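Local coordinates for MccB protein (Escherichia coli, PDB 6OM4) that catalyses ATP-dependent adenylation of the MccA peptide, a step that builds the phosphoramidate-linked nucleotide of the antibiotic microcin C7, at residues G18-G23 with F69-E74; L32-N37 with F65-R70; A116-L121 with K308-Y313; I133-G138 with R176-R181; P233-G238 with A303-K308. All coordinates share one frame; numbering follows the deposited sequence.

Contact 1. Residues G18-G23 with F69-E74; sequences GLVGGG and FRFLKE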
# COMPACT_ATOMS: atom_id res chain seq x y z
N GLY A 18 15.82 6.00 28.14
CA GLY A 18 14.63 6.59 27.60
C GLY A 18 14.43 6.24 26.15
O GLY A 18 15.32 5.68 25.50
N LEU A 19 13.26 6.62 25.67
CA LEU A 19 12.86 6.48 24.33
C LEU A 19 12.72 7.86 23.68
O LEU A 19 12.21 8.83 24.28
CB LEU A 19 11.51 5.77 24.29
CG LEU A 19 11.53 4.31 24.76
CD1 LEU A 19 10.12 3.83 24.98
CD2 LEU A 19 12.23 3.41 23.75
N VAL A 20 13.15 7.89 22.42
CA VAL A 20 12.90 9.03 21.56
C VAL A 20 12.25 8.53 20.27
O VAL A 20 12.77 7.66 19.58
CB VAL A 20 14.20 9.82 21.28
CG1 VAL A 20 13.92 11.01 20.36
CG2 VAL A 20 14.90 10.20 22.57
N GLY A 21 11.08 9.08 19.94
CA GLY A 21 10.45 8.77 18.72
C GLY A 21 9.46 7.64 18.88
O GLY A 21 9.40 6.99 19.94
N GLY A 22 8.66 7.44 17.85
CA GLY A 22 7.74 6.32 17.79
C GLY A 22 7.69 5.72 16.41
O GLY A 22 7.90 6.43 15.40
N GLY A 23 7.32 4.43 16.36
CA GLY A 23 7.27 3.68 15.08
C GLY A 23 8.60 3.02 14.78
O GLY A 23 9.36 2.76 15.70
N PHE A 69 22.25 16.39 17.68
CA PHE A 69 21.65 16.90 16.47
C PHE A 69 21.71 15.83 15.35
O PHE A 69 20.74 15.64 14.63
CB PHE A 69 22.34 18.21 16.12
CG PHE A 69 21.83 18.86 14.86
CD1 PHE A 69 20.74 19.70 14.90
CD2 PHE A 69 22.48 18.65 13.67
CE1 PHE A 69 20.29 20.31 13.74
CE2 PHE A 69 22.04 19.27 12.51
CZ PHE A 69 20.91 20.06 12.55
N ARG A 70 22.87 15.17 15.18
CA ARG A 70 23.06 14.09 14.19
C ARG A 70 22.03 12.97 14.44
O ARG A 70 21.40 12.45 13.50
CB ARG A 70 24.50 13.55 14.23
CG ARG A 70 24.85 12.45 13.23
CD ARG A 70 24.77 11.02 13.74
NE ARG A 70 25.40 10.91 15.03
CZ ARG A 70 25.02 10.14 16.04
NH1 ARG A 70 25.83 10.03 17.07
NH2 ARG A 70 23.87 9.51 16.04
N PHE A 71 21.87 12.61 15.69
CA PHE A 71 20.93 11.58 16.11
C PHE A 71 19.49 11.96 15.70
O PHE A 71 18.76 11.14 15.15
CB PHE A 71 21.05 11.36 17.62
CG PHE A 71 19.98 10.51 18.25
CD1 PHE A 71 18.74 11.05 18.56
CD2 PHE A 71 20.22 9.18 18.54
CE1 PHE A 71 17.73 10.26 19.10
CE2 PHE A 71 19.23 8.40 19.12
CZ PHE A 71 17.99 8.94 19.40
N LEU A 72 19.07 13.18 16.03
CA LEU A 72 17.71 13.63 15.68
C LEU A 72 17.53 13.70 14.16
O LEU A 72 16.47 13.34 13.64
CB LEU A 72 17.46 14.98 16.35
CG LEU A 72 17.33 14.91 17.87
CD1 LEU A 72 17.38 16.30 18.49
CD2 LEU A 72 16.02 14.26 18.24
N LYS A 73 18.53 14.18 13.43
CA LYS A 73 18.48 14.29 11.99
C LYS A 73 18.39 12.93 11.30
O LYS A 73 17.63 12.77 10.32
CB LYS A 73 19.76 14.95 11.46
CG LYS A 73 19.84 16.47 11.54
CD LYS A 73 21.00 16.98 10.67
CE LYS A 73 20.54 17.51 9.33
NZ LYS A 73 19.47 16.67 8.74
N GLU A 74 19.23 11.96 11.71
CA GLU A 74 19.33 10.70 10.97
C GLU A 74 18.06 9.86 11.15
O GLU A 74 17.83 8.93 10.38
CB GLU A 74 20.61 9.96 11.38
CG GLU A 74 20.51 9.28 12.74
CD GLU A 74 21.82 8.71 13.26
OE1 GLU A 74 22.84 8.80 12.54
OE2 GLU A 74 21.83 8.20 14.43
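V20 meets F71 and L72 through carbon atoms alone, and the shortest polar bonds run within the helix: K73 N donates to F69 O at 2.9 Å, and R70 NH2 forms a salt bridge with E74 OE2, also at 2.9 Å. This last bond joins residues four apart on the helix surface. It is bent, 130° at the hydrogen, and reaches the carboxylate from above its plane; because R70 NH1 of the same guanidinium is modelled too close to N67, the details are doubtful.

The joint between strand and helix is made by V20. Its CG1 branch, turned fully away from the backbone N (chi1 180°), projects across the gap and lies at the edge of the F71 ring, near its plane, 4.1 Å from F71 CE1. More loosely, V20 CG1 stands 4.4 Å from L72 CD2. The branched, compact valine suits a strand, whereas the long arm of phenylalanine spans the wide gap between the backbones. W35 and F77 also touch V20, and I38 touches both helix residues. Q27 and V29 of strand 27-29 also touch F71.

With no hydrogen bond across the interface, strand 17-20 and helix 62-74 are held to each other here by hydrophobic burial, which fixes little direction.

Contact 2. Residues L32-N37 with F65-R70; sequences LVLWEN and FSNCFR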
# COMPACT_ATOMS: atom_id res chain seq x y z
N LEU A 32 21.33 7.58 30.15
CA LEU A 32 20.39 8.61 30.62
C LEU A 32 20.89 10.00 30.31
O LEU A 32 20.11 10.92 30.03
CB LEU A 32 20.19 8.51 32.13
CG LEU A 32 18.86 7.94 32.58
CD1 LEU A 32 18.79 7.98 34.11
CD2 LEU A 32 17.69 8.68 31.94
N VAL A 33 22.19 10.20 30.47
CA VAL A 33 22.72 11.52 30.28
C VAL A 33 22.55 11.96 28.83
O VAL A 33 22.25 13.13 28.56
CB VAL A 33 24.20 11.56 30.71
CG1 VAL A 33 24.88 12.86 30.35
CG2 VAL A 33 24.29 11.29 32.19
N LEU A 34 22.81 11.03 27.91
CA LEU A 34 22.65 11.24 26.49
C LEU A 34 21.17 11.51 26.18
O LEU A 34 20.86 12.44 25.44
CB LEU A 34 23.19 10.04 25.71
CG LEU A 34 23.01 10.11 24.20
CD1 LEU A 34 23.61 11.38 23.64
CD2 LEU A 34 23.59 8.87 23.51
N TRP A 35 20.27 10.70 26.76
CA TRP A 35 18.80 10.89 26.53
C TRP A 35 18.37 12.31 26.95
O TRP A 35 17.64 13.00 26.22
CB TRP A 35 18.03 9.78 27.29
CG TRP A 35 16.53 9.89 27.23
CD1 TRP A 35 15.71 9.61 26.17
CD2 TRP A 35 15.69 10.28 28.31
NE1 TRP A 35 14.41 9.82 26.53
CE2 TRP A 35 14.36 10.21 27.84
CE3 TRP A 35 15.93 10.70 29.63
CZ2 TRP A 35 13.28 10.51 28.67
CZ3 TRP A 35 14.86 10.97 30.45
CH2 TRP A 35 13.55 10.91 29.96
N GLU A 36 18.87 12.78 28.09
CA GLU A 36 18.55 14.11 28.61
C GLU A 36 19.07 15.16 27.63
O GLU A 36 18.40 16.16 27.38
CB GLU A 36 19.13 14.28 30.03
CG GLU A 36 18.43 13.40 31.05
CD GLU A 36 18.99 13.49 32.47
OE1 GLU A 36 20.05 14.15 32.64
OE2 GLU A 36 18.40 12.85 33.42
N ASN A 37 20.28 14.96 27.11
CA ASN A 37 20.86 15.91 26.18
C ASN A 37 20.12 15.91 24.83
O ASN A 37 19.99 16.95 24.18
CB ASN A 37 22.35 15.68 25.98
CG ASN A 37 23.20 16.23 27.12
OD1 ASN A 37 22.76 17.10 27.91
ND2 ASN A 37 24.42 15.75 27.19
N PHE A 65 26.02 18.45 21.81
CA PHE A 65 24.98 18.99 20.96
C PHE A 65 25.09 18.42 19.54
O PHE A 65 24.10 18.08 18.92
CB PHE A 65 25.09 20.51 20.93
CG PHE A 65 24.10 21.18 20.02
CD1 PHE A 65 22.79 21.35 20.44
CD2 PHE A 65 24.46 21.61 18.76
CE1 PHE A 65 21.86 21.98 19.64
CE2 PHE A 65 23.51 22.22 17.95
CZ PHE A 65 22.22 22.38 18.38
N SER A 66 26.32 18.36 19.00
CA SER A 66 26.57 17.89 17.66
C SER A 66 26.09 16.42 17.50
O SER A 66 25.45 16.05 16.52
CB SER A 66 28.05 18.08 17.32
OG SER A 66 28.39 17.50 16.09
N ASN A 67 26.44 15.58 18.47
CA ASN A 67 26.04 14.20 18.54
C ASN A 67 24.50 14.11 18.58
O ASN A 67 23.93 13.33 17.78
CB ASN A 67 26.71 13.54 19.74
CG ASN A 67 26.37 12.09 19.97
OD1 ASN A 67 26.19 11.67 21.13
ND2 ASN A 67 26.39 11.31 18.90
N CYS A 68 23.86 14.91 19.42
CA CYS A 68 22.39 14.86 19.58
C CYS A 68 21.72 15.33 18.29
O CYS A 68 20.76 14.76 17.82
CB CYS A 68 21.91 15.67 20.78
SG CYS A 68 22.51 15.00 22.35
N PHE A 69 22.25 16.39 17.68
CA PHE A 69 21.65 16.90 16.47
C PHE A 69 21.71 15.83 15.35
O PHE A 69 20.74 15.64 14.63
CB PHE A 69 22.34 18.21 16.12
CG PHE A 69 21.83 18.86 14.86
CD1 PHE A 69 20.74 19.70 14.90
CD2 PHE A 69 22.48 18.65 13.67
CE1 PHE A 69 20.29 20.31 13.74
CE2 PHE A 69 22.04 19.27 12.51
CZ PHE A 69 20.91 20.06 12.55
N ARG A 70 22.87 15.17 15.18
CA ARG A 70 23.06 14.09 14.19
C ARG A 70 22.03 12.97 14.44
O ARG A 70 21.40 12.45 13.50
CB ARG A 70 24.50 13.55 14.23
CG ARG A 70 24.85 12.45 13.23
CD ARG A 70 24.77 11.02 13.74
NE ARG A 70 25.40 10.91 15.03
CZ ARG A 70 25.02 10.14 16.04
NH1 ARG A 70 25.83 10.03 17.07
NH2 ARG A 70 23.87 9.51 16.04
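C68 meets N37 where the two backbones come nearest, CA to CA: C68 SG lies 3.6 Å from N37 C and 3.7 Å from N37 CB, so the sulfur rests on both backbone and side chain of its neighbour. L34 CD1 closes over the same sulfur, 4.0 Å from C68 SG. That methyl also touches the N67 amide, the two side chains meeting at about a right angle; which end of the amide faces it is doubtful, because the other end is jammed against R70.

The thiol of C68 swings beside its own backbone N (chi1 -64°), and L34 extends CG away from its N (chi1 177°), carrying CD1 forward. Cysteine is small and fairly apolar, which suits a place between two segments whose axes pass 10.1 Å apart at a crossing of -74°; leucine supplies the reach.

Further out, I38 and T41 continue the touch of helix 32-43 on C68, and N37 O accepts a hydrogen bond from T41 OG1. F65 and F69 turn from this interface toward Y51 and F45, joining helix 62-74 to helix 51-58, while W35 packs on I11 and R13 of strand 11-14.

Contact 3. Residues A116-L121 with K308-Y313; sequences AKVVIL and KFIGKY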
# COMPACT_ATOMS: atom_id res chain seq x y z
N ALA A 116 -1.31 11.40 -10.47
CA ALA A 116 -1.40 9.97 -10.75
C ALA A 116 -2.81 9.54 -11.18
O ALA A 116 -3.82 10.16 -10.82
CB ALA A 116 -1.03 9.20 -9.51
N LYS A 117 -2.83 8.45 -11.95
CA LYS A 117 -4.02 7.75 -12.37
C LYS A 117 -3.91 6.29 -11.94
O LYS A 117 -2.91 5.59 -12.25
CB LYS A 117 -4.16 7.90 -13.89
CG LYS A 117 -5.34 7.21 -14.55
CD LYS A 117 -5.23 7.26 -16.10
CE LYS A 117 -6.60 7.32 -16.73
NZ LYS A 117 -6.57 7.06 -18.19
N VAL A 118 -4.94 5.80 -11.24
CA VAL A 118 -4.95 4.44 -10.81
C VAL A 118 -6.22 3.75 -11.34
O VAL A 118 -7.31 4.31 -11.24
CB VAL A 118 -4.87 4.33 -9.27
CG1 VAL A 118 -5.01 2.91 -8.80
CG2 VAL A 118 -3.57 4.98 -8.74
N VAL A 119 -6.08 2.49 -11.79
CA VAL A 119 -7.17 1.61 -12.20
C VAL A 119 -7.45 0.65 -11.05
O VAL A 119 -6.55 0.03 -10.52
CB VAL A 119 -6.82 0.83 -13.48
CG1 VAL A 119 -7.80 -0.30 -13.73
CG2 VAL A 119 -6.73 1.73 -14.67
N ILE A 120 -8.72 0.58 -10.65
CA ILE A 120 -9.19 -0.45 -9.73
C ILE A 120 -9.94 -1.50 -10.58
O ILE A 120 -11.11 -1.28 -11.00
CB ILE A 120 -10.11 0.15 -8.65
CG1 ILE A 120 -9.49 1.39 -8.00
CG2 ILE A 120 -10.50 -0.90 -7.62
CD1 ILE A 120 -8.36 1.09 -7.06
N LEU A 121 -9.29 -2.64 -10.80
CA LEU A 121 -9.88 -3.73 -11.58
C LEU A 121 -10.51 -4.70 -10.58
O LEU A 121 -9.81 -5.53 -9.98
CB LEU A 121 -8.81 -4.36 -12.47
CG LEU A 121 -9.28 -5.54 -13.33
CD1 LEU A 121 -10.53 -5.21 -14.13
CD2 LEU A 121 -8.17 -6.01 -14.25
N LYS A 308 3.19 4.45 -1.86
CA LYS A 308 4.67 4.52 -1.87
C LYS A 308 5.21 4.44 -3.29
O LYS A 308 6.18 5.09 -3.59
CB LYS A 308 5.28 3.43 -0.99
CG LYS A 308 5.00 3.66 0.48
CD LYS A 308 5.32 2.52 1.41
CE LYS A 308 5.12 2.97 2.84
NZ LYS A 308 5.30 1.87 3.81
N PHE A 309 4.60 3.59 -4.13
CA PHE A 309 5.10 3.43 -5.50
C PHE A 309 5.01 4.79 -6.22
O PHE A 309 5.89 5.16 -7.01
CB PHE A 309 4.28 2.35 -6.22
CG PHE A 309 4.58 2.20 -7.68
CD1 PHE A 309 5.80 1.67 -8.07
CD2 PHE A 309 3.72 2.68 -8.65
CE1 PHE A 309 6.11 1.54 -9.42
CE2 PHE A 309 4.05 2.55 -10.00
CZ PHE A 309 5.23 1.99 -10.38
N ILE A 310 3.88 5.45 -6.07
CA ILE A 310 3.63 6.74 -6.73
C ILE A 310 4.41 7.85 -6.02
O ILE A 310 4.96 8.76 -6.69
CB ILE A 310 2.13 7.06 -6.75
CG1 ILE A 310 1.37 6.08 -7.66
CG2 ILE A 310 1.89 8.53 -7.08
CD1 ILE A 310 -0.11 6.15 -7.49
N GLY A 311 4.40 7.83 -4.67
CA GLY A 311 4.92 8.98 -3.91
C GLY A 311 6.44 9.00 -3.76
O GLY A 311 7.02 10.08 -3.47
N LYS A 312 7.07 7.83 -3.87
CA LYS A 312 8.54 7.64 -3.99
C LYS A 312 9.30 7.98 -2.70
O LYS A 312 10.49 8.09 -2.74
CB LYS A 312 9.12 8.45 -5.18
CG LYS A 312 8.61 8.04 -6.55
CD LYS A 312 8.83 6.59 -6.90
CE LYS A 312 8.22 6.19 -8.23
NZ LYS A 312 9.18 6.28 -9.36
N TYR A 313 8.63 8.02 -1.54
CA TYR A 313 9.24 8.48 -0.29
C TYR A 313 9.77 7.30 0.53
O TYR A 313 10.60 7.47 1.45
CB TYR A 313 8.24 9.30 0.51
CG TYR A 313 7.04 8.54 0.98
CD1 TYR A 313 7.02 7.89 2.21
CD2 TYR A 313 5.90 8.49 0.20
CE1 TYR A 313 5.90 7.21 2.65
CE2 TYR A 313 4.78 7.79 0.62
CZ TYR A 313 4.79 7.14 1.83
OH TYR A 313 3.65 6.51 2.23
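I310 reaches from the helix to A116 and V118, and all the contact across the two segments is apolar. The end of the isoleucine does most of it: I310 CD1 lies 3.8 Å from A116 CB and 3.9 Å from V118 CG2, while its other branch, I310 CG2, is 3.9 Å from A116 CB. CG1 is swung beside the backbone N (chi1 -67°) and the chain then runs out extended, which brings the delta methyl against both partners. Residues 116 and 118 stand on one side of the chain because they are two apart, and K117 between them turns to the other side. Alanine permits close approach just before the strand, and the beta-branched valine fills the next place. L113 and I139 also touch I310, enclosing it in a buried cluster.

The sheet involved is that of the Rossmann-like ThiF fold. Strand 117-121 lies in it between strands 141-146 and 208-211, and leads directly into the glycine-containing turn where G124 and G125 serve the nucleotide and pyrophosphate; helix 292-311 covers one face of the sheet.

Polar bonding stays outside the interface. V118 pairs through its backbone with E141 and I143, V119 pairs with I208 and V210, and K117 pairs with the backbone of D207, its N bonding to D207 OD2 as well. In the helix, K312 N donates to K308 O at 2.9 Å before K312 leaves helical geometry with positive phi (70°). Beyond it, Y313 OH is hydrogen-bonded to H98 NE2.

Contact 4. Residues I133-G138 with R176-R181; sequences ILATSG and RELLKR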
# COMPACT_ATOMS: atom_id res chain seq x y z
N ILE A 133 -9.06 4.49 0.42
CA ILE A 133 -7.77 4.98 0.92
C ILE A 133 -7.14 5.90 -0.12
O ILE A 133 -6.61 6.99 0.21
CB ILE A 133 -6.82 3.82 1.27
CG1 ILE A 133 -7.35 3.05 2.47
CG2 ILE A 133 -5.43 4.36 1.52
CD1 ILE A 133 -6.81 1.66 2.63
N LEU A 134 -7.12 5.46 -1.38
CA LEU A 134 -6.43 6.24 -2.40
C LEU A 134 -7.16 7.57 -2.61
O LEU A 134 -6.52 8.62 -2.74
CB LEU A 134 -6.31 5.44 -3.71
CG LEU A 134 -5.51 4.13 -3.65
CD1 LEU A 134 -5.34 3.54 -5.06
CD2 LEU A 134 -4.13 4.34 -3.03
N ALA A 135 -8.50 7.56 -2.64
CA ALA A 135 -9.26 8.77 -2.85
C ALA A 135 -8.98 9.76 -1.72
O ALA A 135 -8.74 10.94 -1.95
CB ALA A 135 -10.73 8.45 -2.96
N THR A 136 -8.98 9.28 -0.47
CA THR A 136 -8.85 10.22 0.61
C THR A 136 -7.39 10.62 0.83
O THR A 136 -7.19 11.61 1.52
CB THR A 136 -9.52 9.70 1.88
OG1 THR A 136 -8.90 8.46 2.24
CG2 THR A 136 -11.00 9.49 1.68
N SER A 137 -6.44 9.90 0.24
CA SER A 137 -5.04 10.30 0.22
C SER A 137 -4.74 11.22 -0.96
O SER A 137 -3.63 11.72 -1.08
CB SER A 137 -4.10 9.11 0.27
OG SER A 137 -4.10 8.60 1.60
N GLY A 138 -5.72 11.45 -1.84
CA GLY A 138 -5.54 12.46 -2.91
C GLY A 138 -4.95 11.95 -4.22
O GLY A 138 -4.47 12.77 -5.04
N ARG A 176 -19.94 7.31 -6.17
CA ARG A 176 -20.72 8.29 -5.37
C ARG A 176 -20.02 8.49 -4.01
O ARG A 176 -19.82 9.58 -3.55
CB ARG A 176 -22.17 7.81 -5.22
CG ARG A 176 -23.02 8.61 -4.25
CD ARG A 176 -24.33 7.91 -3.91
NE ARG A 176 -24.18 6.95 -2.82
CZ ARG A 176 -24.83 5.80 -2.69
NH1 ARG A 176 -25.66 5.37 -3.64
NH2 ARG A 176 -24.64 5.05 -1.62
N GLU A 177 -19.62 7.38 -3.40
CA GLU A 177 -19.08 7.40 -2.04
C GLU A 177 -17.66 8.00 -2.00
O GLU A 177 -17.31 8.63 -1.03
CB GLU A 177 -19.19 5.99 -1.46
CG GLU A 177 -20.64 5.61 -1.20
CD GLU A 177 -21.40 6.53 -0.25
OE1 GLU A 177 -20.83 6.95 0.80
OE2 GLU A 177 -22.59 6.83 -0.57
N LEU A 178 -16.87 7.81 -3.06
CA LEU A 178 -15.55 8.35 -3.14
C LEU A 178 -15.66 9.86 -3.26
O LEU A 178 -14.94 10.59 -2.61
CB LEU A 178 -14.77 7.77 -4.34
CG LEU A 178 -14.33 6.30 -4.27
CD1 LEU A 178 -13.37 6.00 -5.41
CD2 LEU A 178 -13.68 5.98 -2.93
N LEU A 179 -16.57 10.35 -4.11
CA LEU A 179 -16.70 11.79 -4.32
C LEU A 179 -17.36 12.46 -3.11
O LEU A 179 -17.14 13.65 -2.86
CB LEU A 179 -17.45 12.05 -5.62
CG LEU A 179 -16.69 11.69 -6.89
CD1 LEU A 179 -17.55 11.92 -8.14
CD2 LEU A 179 -15.40 12.47 -7.03
N LYS A 180 -18.11 11.71 -2.30
CA LYS A 180 -18.61 12.31 -1.06
C LYS A 180 -17.48 12.55 -0.06
O LYS A 180 -17.62 13.41 0.83
CB LYS A 180 -19.67 11.43 -0.41
CG LYS A 180 -21.01 11.54 -1.10
CD LYS A 180 -21.93 10.41 -0.73
CE LYS A 180 -22.06 10.18 0.77
NZ LYS A 180 -23.16 9.23 1.09
N ARG A 181 -16.42 11.73 -0.15
CA ARG A 181 -15.28 11.77 0.74
C ARG A 181 -14.19 12.72 0.27
O ARG A 181 -13.52 13.31 1.13
CB ARG A 181 -14.74 10.36 0.96
CG ARG A 181 -15.65 9.59 1.90
CD ARG A 181 -15.43 8.10 1.86
NE ARG A 181 -16.30 7.44 2.84
CZ ARG A 181 -17.60 7.22 2.71
NH1 ARG A 181 -18.23 7.51 1.58
NH2 ARG A 181 -18.28 6.66 3.70
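The C-terminal turns of two helices approach closely at A135 and L178, whose CA atoms are 6.3 Å apart, and at T136 and R181, 6.6 Å CA to CA; G138, with positive phi, closes the first helix in a Schellman motif.

A135 CB touches L178 CD2 at 3.8 Å, the small alanine making room for the leucine tip. Nearer the surface, T136 CG2 lies 3.9 Å from R181 CB, the two side chains running side by side. T136 can present this methyl because its hydroxyl sits between N and carbonyl carbon (chi1 59°), where OG1 bonds to V132 O of the preceding turn.

Beyond CB, R181 runs extended to NE, away from T136, and its guanidinium meets E177 in plane. R181 NH1 donates to E177 OE1 at 2.8 Å and to E177 O at 3.0 Å. On the other carboxylate oxygen, R176 grips E177 OE2 side-on with NE and NH2, joined by K180 NZ at 3.0 Å. Such a cluster of cations should keep this buried glutamate ionised.

Helix 170-181 thus covers one side of helix 125-136, with L178 also on S131 and V132. Elsewhere, L134 packs on V306 and I307 of helix 292-311.

Contact 5. Residues P233-G238 with A303-K308; sequences PYINAG and AADVIK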
# COMPACT_ATOMS: atom_id res chain seq x y z
N PRO A 233 2.69 -1.25 -14.85
CA PRO A 233 2.82 -1.71 -13.47
C PRO A 233 1.47 -2.19 -12.90
O PRO A 233 0.44 -1.63 -13.21
CB PRO A 233 3.40 -0.52 -12.69
CG PRO A 233 3.89 0.46 -13.78
CD PRO A 233 3.07 0.17 -15.03
N TYR A 234 1.52 -3.20 -12.02
CA TYR A 234 0.31 -3.62 -11.31
C TYR A 234 0.67 -4.14 -9.92
O TYR A 234 1.81 -4.50 -9.65
CB TYR A 234 -0.48 -4.67 -12.11
CG TYR A 234 0.12 -6.05 -12.10
CD1 TYR A 234 -0.14 -6.92 -11.05
CD2 TYR A 234 0.92 -6.52 -13.13
CE1 TYR A 234 0.39 -8.20 -11.03
CE2 TYR A 234 1.46 -7.80 -13.11
CZ TYR A 234 1.20 -8.65 -12.05
OH TYR A 234 1.71 -9.92 -11.90
N ILE A 235 -0.34 -4.20 -9.05
CA ILE A 235 -0.22 -4.88 -7.81
C ILE A 235 -1.45 -5.76 -7.60
O ILE A 235 -2.55 -5.36 -7.92
CB ILE A 235 -0.01 -3.88 -6.66
CG1 ILE A 235 0.26 -4.66 -5.36
CG2 ILE A 235 -1.16 -2.87 -6.55
CD1 ILE A 235 0.68 -3.80 -4.20
N ASN A 236 -1.22 -7.00 -7.16
CA ASN A 236 -2.33 -7.92 -6.85
C ASN A 236 -2.56 -7.89 -5.34
O ASN A 236 -1.63 -7.72 -4.59
CB ASN A 236 -2.01 -9.31 -7.40
CG ASN A 236 -3.13 -10.32 -7.35
OD1 ASN A 236 -2.84 -11.49 -7.14
ND2 ASN A 236 -4.37 -9.91 -7.66
N ALA A 237 -3.82 -8.08 -4.88
CA ALA A 237 -4.05 -8.30 -3.46
C ALA A 237 -5.32 -9.11 -3.30
O ALA A 237 -6.16 -9.12 -4.20
CB ALA A 237 -4.18 -6.99 -2.70
N GLY A 238 -5.46 -9.73 -2.14
CA GLY A 238 -6.63 -10.49 -1.83
C GLY A 238 -6.35 -11.42 -0.67
O GLY A 238 -5.73 -11.03 0.28
N ALA A 303 -2.92 -0.74 -0.61
CA ALA A 303 -3.03 0.71 -0.80
C ALA A 303 -1.71 1.39 -0.39
O ALA A 303 -1.26 2.31 -1.05
CB ALA A 303 -4.18 1.28 -0.02
N ALA A 304 -1.09 0.92 0.70
CA ALA A 304 0.18 1.52 1.17
C ALA A 304 1.23 1.43 0.08
O ALA A 304 1.98 2.39 -0.16
CB ALA A 304 0.69 0.80 2.39
N ASP A 305 1.35 0.25 -0.53
CA ASP A 305 2.32 0.07 -1.61
C ASP A 305 2.01 0.94 -2.84
O ASP A 305 2.95 1.47 -3.41
CB ASP A 305 2.48 -1.41 -1.94
CG ASP A 305 3.46 -2.10 -0.98
OD1 ASP A 305 3.96 -1.45 0.02
OD2 ASP A 305 3.74 -3.28 -1.24
N VAL A 306 0.75 1.16 -3.20
CA VAL A 306 0.39 2.10 -4.29
C VAL A 306 0.86 3.53 -3.97
O VAL A 306 1.53 4.21 -4.80
CB VAL A 306 -1.12 2.06 -4.57
CG1 VAL A 306 -1.53 3.18 -5.51
CG2 VAL A 306 -1.53 0.71 -5.10
N ILE A 307 0.56 4.00 -2.75
CA ILE A 307 0.95 5.35 -2.31
C ILE A 307 2.47 5.47 -2.32
O ILE A 307 3.01 6.47 -2.79
CB ILE A 307 0.30 5.70 -0.95
CG1 ILE A 307 -1.21 5.84 -1.13
CG2 ILE A 307 0.92 6.93 -0.33
CD1 ILE A 307 -1.99 5.85 0.15
N LYS A 308 3.19 4.45 -1.86
CA LYS A 308 4.67 4.52 -1.87
C LYS A 308 5.21 4.44 -3.29
O LYS A 308 6.18 5.09 -3.59
CB LYS A 308 5.28 3.43 -0.99
CG LYS A 308 5.00 3.66 0.48
CD LYS A 308 5.32 2.52 1.41
CE LYS A 308 5.12 2.97 2.84
NZ LYS A 308 5.30 1.87 3.81
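I235 on the strand is met by two successive helix residues, D305 and V306, flanked by others that serve different neighbours. A303 begins the segment with its methyl turned from the strand and resting on I133 of helix 125-136. Its carbonyl is used within the helix, A303 O accepting from I307 N at 3.0 Å. A304 O likewise accepts from K308 N.

D305 comes next and touches with its carbon stem: D305 CB is 3.7 Å from I235 CD1, the two side chains crossing at about a right angle. The carboxylate leads past this apolar contact to S318 OG and L317 N, one oxygen for each, so both oxygens of this buried carboxylate, probably charged, find partners in the loop after the helix. V306 follows with CG2, 3.9 Å from I235 CG2. The isoleucine addresses both residues by dividing its branches: CG1 stretches away from the backbone N (chi1 -174°) to carry CD1 to D305, while CG2 turns to V306. V306 also packs on I208, and I307 touches I133. K308, partly exposed, lies against Y313.

On the opposite side of the strand, N236 OD1 hydrogen-bonds a polar side chain of the bound peptide, so the residue next to I235 reaches that ligand from the other face. The last of the parallel strands, backed by a long helix in this way, is characteristic of the Rossmann-like core of ThiF and E1-type adenylating enzymes.

In the fold
Contacts 1 and 2 belong to an N-terminal unit whose small antiparallel sheets and helices are consistent with a RiPP recognition element; both use helix 62-74, and W35 of contact 2 touches residues 18 to 20 of contact 1. Contacts 3, 4 and 5 lie in the ThiF core, with nearest atoms about 12 Å from contact 1 for both contacts 3 and 5. Helix 292-311 serves contacts 3 and 5, whose centres are about 7 Å apart; L134 of contact 4 packs on V118 of contact 3, and contact 4 also touches contact 5. The side chain of L178 in contact 4 remains about 14 Å from the bound adenosine phosphoramidate, whereas N236 in contact 5 reaches the peptide directly.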